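PDB 1DC1: type II restriction enzyme BsoBI from Geobacillus stearothermophilus, which recognises the double-stranded DNA sequence 5'-CYCGRG-3' and cleaves it after the first C, acting as a homodimer. Local coordinates for residues D[149-161]-D[166-178]. Residues are numbered along the deposited sequence; the frame is centred on the assembly and turned at random.
With nucleotides of chain B.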
loop_
_atom_site.group_PDB
_atom_site.type_symbol
_atom_site.label_atom_id
_atom_site.label_comp_id
_atom_site.label_asym_id
_atom_site.label_seq_id
_atom_site.Cartn_x
_atom_site.Cartn_y
_atom_site.Cartn_z
ATOM N N ALA D 149 30.034 -11.330 -1.249
ATOM C CA ALA D 149 30.309 -12.588 -0.578
ATOM C C ALA D 149 31.048 -13.565 -1.529
ATOM O O ALA D 149 31.968 -14.264 -1.104
ATOM C CB ALA D 149 29.018 -13.226 -0.092
ATOM N N LEU D 150 30.651 -13.624 -2.806
ATOM C CA LEU D 150 31.301 -14.514 -3.801
ATOM C C LEU D 150 32.718 -14.000 -4.044
ATOM O O LEU D 150 33.671 -14.798 -4.067
ATOM C CB LEU D 150 30.545 -14.563 -5.165
ATOM C CG LEU D 150 29.159 -15.251 -5.121
ATOM C CD1 LEU D 150 28.300 -14.966 -6.323
ATOM C CD2 LEU D 150 29.405 -16.712 -5.020
ATOM N N ASP D 151 32.843 -12.682 -4.220
ATOM C CA ASP D 151 34.145 -12.061 -4.469
ATOM C C ASP D 151 35.093 -12.321 -3.311
ATOM O O ASP D 151 36.228 -12.743 -3.523
ATOM C CB ASP D 151 34.009 -10.554 -4.661
ATOM C CG ASP D 151 33.261 -10.183 -5.943
ATOM O OD1 ASP D 151 33.063 -11.073 -6.799
ATOM O OD2 ASP D 151 32.866 -9.000 -6.085
ATOM N N ILE D 152 34.641 -12.069 -2.086
ATOM C CA ILE D 152 35.496 -12.273 -0.904
ATOM C C ILE D 152 35.930 -13.748 -0.762
ATOM O O ILE D 152 37.030 -14.046 -0.250
ATOM C CB ILE D 152 34.803 -11.748 0.411
ATOM C CG1 ILE D 152 34.525 -10.232 0.292
ATOM C CG2 ILE D 152 35.741 -11.929 1.633
ATOM C CD1 ILE D 152 33.340 -9.736 1.095
ATOM N N ALA D 153 35.103 -14.655 -1.279
ATOM C CA ALA D 153 35.393 -16.084 -1.219
ATOM C C ALA D 153 36.131 -16.566 -2.458
ATOM O O ALA D 153 36.388 -17.765 -2.609
ATOM C CB ALA D 153 34.071 -16.873 -1.042
ATOM N N ASN D 154 36.455 -15.642 -3.351
ATOM C CA ASN D 154 37.167 -15.987 -4.581
ATOM C C ASN D 154 36.361 -16.997 -5.416
ATOM O O ASN D 154 36.917 -17.958 -5.945
ATOM C CB ASN D 154 38.585 -16.556 -4.282
ATOM C CG ASN D 154 39.411 -16.707 -5.552
ATOM O OD1 ASN D 154 39.254 -15.911 -6.487
ATOM N ND2 ASN D 154 40.252 -17.721 -5.622
ATOM N N ILE D 155 35.056 -16.768 -5.556
ATOM C CA ILE D 155 34.173 -17.651 -6.328
ATOM C C ILE D 155 33.647 -16.881 -7.537
ATOM O O ILE D 155 32.925 -15.895 -7.400
ATOM C CB ILE D 155 32.963 -18.129 -5.462
ATOM C CG1 ILE D 155 33.465 -18.938 -4.266
ATOM C CG2 ILE D 155 31.973 -18.982 -6.285
ATOM C CD1 ILE D 155 32.374 -19.275 -3.269
ATOM N N PRO D 156 34.021 -17.298 -8.743
ATOM C CA PRO D 156 33.483 -16.537 -9.866
ATOM C C PRO D 156 31.962 -16.761 -10.029
ATOM O O PRO D 156 31.372 -17.696 -9.487
ATOM C CB PRO D 156 34.262 -17.060 -11.072
ATOM C CG PRO D 156 34.814 -18.360 -10.675
ATOM C CD PRO D 156 34.904 -18.399 -9.167
ATOM N N TYR D 157 31.333 -15.888 -10.794
ATOM C CA TYR D 157 29.916 -16.016 -11.039
ATOM C C TYR D 157 29.587 -15.449 -12.430
ATOM O O TYR D 157 30.445 -14.845 -13.081
ATOM C CB TYR D 157 29.128 -15.295 -9.917
ATOM C CG TYR D 157 29.328 -13.792 -9.866
ATOM C CD1 TYR D 157 28.571 -12.938 -10.713
ATOM C CD2 TYR D 157 30.261 -13.220 -8.989
ATOM C CE1 TYR D 157 28.722 -11.548 -10.700
ATOM C CE2 TYR D 157 30.437 -11.833 -8.957
ATOM C CZ TYR D 157 29.649 -10.989 -9.830
ATOM O OH TYR D 157 29.787 -9.598 -9.830
ATOM N N LYS D 158 28.368 -15.717 -12.900
ATOM C CA LYS D 158 27.873 -15.184 -14.155
ATOM C C LYS D 158 26.665 -14.369 -13.756
ATOM O O LYS D 158 26.080 -14.617 -12.694
ATOM C CB LYS D 158 27.456 -16.310 -15.083
ATOM C CG LYS D 158 28.567 -17.330 -15.271
ATOM C CD LYS D 158 28.145 -18.396 -16.214
ATOM C CE LYS D 158 28.580 -18.062 -17.594
ATOM N NZ LYS D 158 29.929 -18.630 -17.776
ATOM N N TRP D 159 26.329 -13.373 -14.564
ATOM C CA TRP D 159 25.191 -12.572 -14.246
ATOM C C TRP D 159 24.302 -12.344 -15.441
ATOM O O TRP D 159 24.708 -12.504 -16.579
ATOM C CB TRP D 159 25.647 -11.269 -13.654
ATOM C CG TRP D 159 26.290 -10.386 -14.641
ATOM C CD1 TRP D 159 27.501 -10.571 -15.241
ATOM C CD2 TRP D 159 25.794 -9.105 -15.097
ATOM N NE1 TRP D 159 27.797 -9.474 -16.037
ATOM C CE2 TRP D 159 26.766 -8.570 -15.963
ATOM C CE3 TRP D 159 24.619 -8.366 -14.848
ATOM C CZ2 TRP D 159 26.601 -7.328 -16.584
ATOM C CZ3 TRP D 159 24.459 -7.146 -15.455
ATOM C CH2 TRP D 159 25.444 -6.634 -16.315
ATOM N N LEU D 160 23.066 -11.977 -15.151
ATOM C CA LEU D 160 22.045 -11.735 -16.148
ATOM C C LEU D 160 21.630 -10.263 -16.065
ATOM O O LEU D 160 21.256 -9.743 -15.012
ATOM C CB LEU D 160 20.863 -12.710 -15.912
ATOM C CG LEU D 160 19.911 -12.974 -17.078
ATOM C CD1 LEU D 160 20.624 -13.634 -18.276
ATOM C CD2 LEU D 160 18.796 -13.850 -16.575
ATOM N N ASP D 161 21.740 -9.600 -17.201
ATOM C CA ASP D 161 21.448 -8.184 -17.308
ATOM C C ASP D 161 19.952 -7.926 -17.412
ATOM O O ASP D 161 19.326 -8.318 -18.410
ATOM C CB ASP D 161 22.170 -7.659 -18.547
ATOM C CG ASP D 161 22.338 -6.153 -18.532
ATOM O OD1 ASP D 161 21.413 -5.448 -18.067
ATOM O OD2 ASP D 161 23.395 -5.677 -18.992
ATOM N N LYS D 166 15.482 -10.902 -23.122
ATOM C CA LYS D 166 15.396 -12.278 -23.548
ATOM C C LYS D 166 15.768 -13.031 -22.273
ATOM O O LYS D 166 15.423 -14.191 -22.118
ATOM C CB LYS D 166 16.399 -12.618 -24.643
ATOM C CG LYS D 166 16.718 -11.490 -25.607
ATOM C CD LYS D 166 18.111 -11.721 -26.244
ATOM C CE LYS D 166 18.897 -10.413 -26.553
ATOM N NZ LYS D 166 18.100 -9.134 -26.622
ATOM N N TYR D 167 16.455 -12.347 -21.352
ATOM C CA TYR D 167 16.886 -12.929 -20.084
ATOM C C TYR D 167 17.506 -14.276 -20.301
ATOM O O TYR D 167 17.157 -15.244 -19.617
ATOM C CB TYR D 167 15.726 -13.133 -19.127
ATOM C CG TYR D 167 15.204 -11.857 -18.561
ATOM C CD1 TYR D 167 16.075 -10.798 -18.263
ATOM C CD2 TYR D 167 13.837 -11.698 -18.306
ATOM C CE1 TYR D 167 15.613 -9.624 -17.726
ATOM C CE2 TYR D 167 13.356 -10.516 -17.765
ATOM C CZ TYR D 167 14.252 -9.485 -17.479
ATOM O OH TYR D 167 13.785 -8.306 -16.972
ATOM N N THR D 168 18.429 -14.354 -21.238
ATOM C CA THR D 168 19.066 -15.623 -21.507
ATOM C C THR D 168 20.584 -15.502 -21.542
ATOM O O THR D 168 21.289 -16.477 -21.294
ATOM C CB THR D 168 18.580 -16.172 -22.875
ATOM O OG1 THR D 168 18.887 -17.572 -22.955
ATOM C CG2 THR D 168 19.253 -15.390 -24.062
ATOM N N ASN D 169 21.092 -14.312 -21.842
ATOM C CA ASN D 169 22.542 -14.154 -21.964
ATOM C C ASN D 169 23.314 -14.015 -20.656
ATOM O O ASN D 169 23.544 -12.909 -20.175
ATOM C CB ASN D 169 22.860 -12.978 -22.887
ATOM C CG ASN D 169 24.351 -12.896 -23.244
ATOM O OD1 ASN D 169 25.019 -13.910 -23.504
ATOM N ND2 ASN D 169 24.874 -11.673 -23.266
ATOM N N TRP D 170 23.717 -15.151 -20.085
ATOM C CA TRP D 170 24.469 -15.132 -18.836
ATOM C C TRP D 170 25.924 -14.743 -19.081
ATOM O O TRP D 170 26.686 -15.481 -19.705
ATOM C CB TRP D 170 24.381 -16.488 -18.157
ATOM C CG TRP D 170 23.047 -16.690 -17.518
ATOM C CD1 TRP D 170 21.926 -17.248 -18.099
ATOM C CD2 TRP D 170 22.682 -16.368 -16.158
ATOM N NE1 TRP D 170 20.895 -17.298 -17.189
ATOM C CE2 TRP D 170 21.322 -16.769 -15.987
ATOM C CE3 TRP D 170 23.366 -15.782 -15.065
ATOM C CZ2 TRP D 170 20.628 -16.602 -14.749
ATOM C CZ3 TRP D 170 22.663 -15.614 -13.821
ATOM C CH2 TRP D 170 21.310 -16.026 -13.690
ATOM N N MET D 171 26.300 -13.575 -18.580
ATOM C CA MET D 171 27.656 -13.094 -18.788
ATOM C C MET D 171 28.567 -13.342 -17.617
ATOM O O MET D 171 28.132 -13.434 -16.471
ATOM C CB MET D 171 27.674 -11.583 -19.116
ATOM C CG MET D 171 26.588 -11.145 -20.093
ATOM S SD MET D 171 26.333 -9.383 -20.125
ATOM C CE MET D 171 27.892 -8.845 -20.467
ATOM N N ASP D 172 29.858 -13.444 -17.927
ATOM C CA ASP D 172 30.834 -13.621 -16.869
ATOM C C ASP D 172 31.042 -12.305 -16.122
ATOM O O ASP D 172 30.937 -11.197 -16.689
ATOM C CB ASP D 172 32.167 -14.121 -17.407
ATOM C CG ASP D 172 32.129 -15.581 -17.794
ATOM O OD1 ASP D 172 31.738 -16.465 -16.987
ATOM O OD2 ASP D 172 32.517 -15.826 -18.943
ATOM N N LYS D 173 31.288 -12.448 -14.831
ATOM C CA LYS D 173 31.522 -11.316 -13.975
ATOM C C LYS D 173 32.659 -10.484 -14.577
ATOM O O LYS D 173 33.641 -11.044 -15.058
ATOM C CB LYS D 173 31.929 -11.840 -12.600
ATOM C CG LYS D 173 32.679 -10.904 -11.724
ATOM C CD LYS D 173 33.648 -11.683 -10.897
ATOM C CE LYS D 173 34.373 -10.734 -9.991
ATOM N NZ LYS D 173 35.417 -9.956 -10.680
ATOM N N PRO D 174 32.525 -9.147 -14.588
ATOM C CA PRO D 174 33.590 -8.298 -15.128
ATOM C C PRO D 174 34.710 -8.252 -14.070
ATOM O O PRO D 174 34.448 -8.592 -12.911
ATOM C CB PRO D 174 32.907 -6.959 -15.281
ATOM C CG PRO D 174 31.864 -6.963 -14.192
ATOM C CD PRO D 174 31.370 -8.356 -14.133
ATOM N N GLU D 175 35.935 -7.827 -14.439
ATOM C CA GLU D 175 37.074 -7.730 -13.470
ATOM C C GLU D 175 36.722 -6.913 -12.205
ATOM O O GLU D 175 37.034 -7.305 -11.069
ATOM C CB GLU D 175 38.308 -7.099 -14.139
ATOM C CG GLU D 175 39.544 -7.158 -13.279
ATOM C CD GLU D 175 39.859 -8.564 -12.834
ATOM O OE1 GLU D 175 39.894 -9.462 -13.704
ATOM O OE2 GLU D 175 40.069 -8.769 -11.618
ATOM N N ASP D 176 36.098 -5.760 -12.427
ATOM C CA ASP D 176 35.620 -4.937 -11.338
ATOM C C ASP D 176 34.097 -4.935 -11.464
ATOM O O ASP D 176 33.538 -4.339 -12.391
ATOM C CB ASP D 176 36.155 -3.504 -11.450
ATOM C CG ASP D 176 35.817 -2.663 -10.234
ATOM O OD1 ASP D 176 34.971 -3.072 -9.393
ATOM O OD2 ASP D 176 36.415 -1.582 -10.098
ATOM N N ASP D 177 33.427 -5.599 -10.544
ATOM C CA ASP D 177 31.981 -5.630 -10.598
ATOM C C ASP D 177 31.318 -4.459 -9.816
ATOM O O ASP D 177 30.164 -4.528 -9.379
ATOM C CB ASP D 177 31.479 -7.035 -10.178
ATOM C CG ASP D 177 31.657 -7.315 -8.700
ATOM O OD1 ASP D 177 31.803 -6.345 -7.922
ATOM O OD2 ASP D 177 31.629 -8.503 -8.305
ATOM N N TYR D 178 32.056 -3.362 -9.677
ATOM C CA TYR D 178 31.527 -2.169 -9.036
ATOM C C TYR D 178 30.159 -1.844 -9.641
ATOM O O TYR D 178 30.017 -1.713 -10.875
ATOM C CB TYR D 178 32.465 -1.007 -9.296
ATOM C CG TYR D 178 32.050 0.256 -8.631
ATOM C CD1 TYR D 178 31.266 1.197 -9.307
ATOM C CD2 TYR D 178 32.493 0.547 -7.345
ATOM C CE1 TYR D 178 30.939 2.410 -8.707
ATOM C CE2 TYR D 178 32.182 1.760 -6.727
ATOM C CZ TYR D 178 31.404 2.696 -7.405
ATOM O OH TYR D 178 31.102 3.902 -6.784
ATOM P P DT B 13 10.427 -7.271 -16.785
ATOM O OP1 DT B 13 11.802 -6.693 -16.867
ATOM O OP2 DT B 13 9.504 -7.124 -17.964
ATOM O "O5'" DT B 13 10.560 -8.824 -16.424
HETATM O O HOH W 1 30.414 -8.689 -17.996
HETATM O O HOH W 2 22.137 -10.924 -19.895
#
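D177 OD2 is met by two groups of the facing segment: the hydroxyl of Y157 donates to it, OH to OD2 2.6 Å, from 37° out of the carboxylate plane, and D151 OD2 lies equally near. With two acid oxygens this close, one of the acids is probably protonated; R144, paired with D177 OD1, probably eases the charge. This cluster ties the end of helix 110-152 to the chain leaving a β-hairpin, strands 157-161 and 170-172, on the margin of the large mixed sheet. With CG between the backbone N and the carbonyl carbon (chi1 65°), Y157 sends its hydroxyl to D177, and K173 CB sits over one face of its ring, 3.7 Å from the centroid. K173 N donates to Y157 O.

W159 and M171 form the hydrogen-bonded antiparallel pair, W159 N to M171 O 2.6 Å and M171 N to W159 O 2.8 Å. Their side chains run alongside each other on one face, M171 SD approaching the indole obliquely in a Met-aromatic contact. On the other face K158 NZ bridges to D172 OD1 at 2.9 Å, while L160 CD1 stands almost squarely over the five-membered ring of W170, a CH-π contact; M199 and T197 also touch that indole. In the loop joining the two strands, Y167 packs its CB against L160 CD2 and reaches the DNA backbone: its OH donates to OP1 of DT13 of chain B at 2.6 Å.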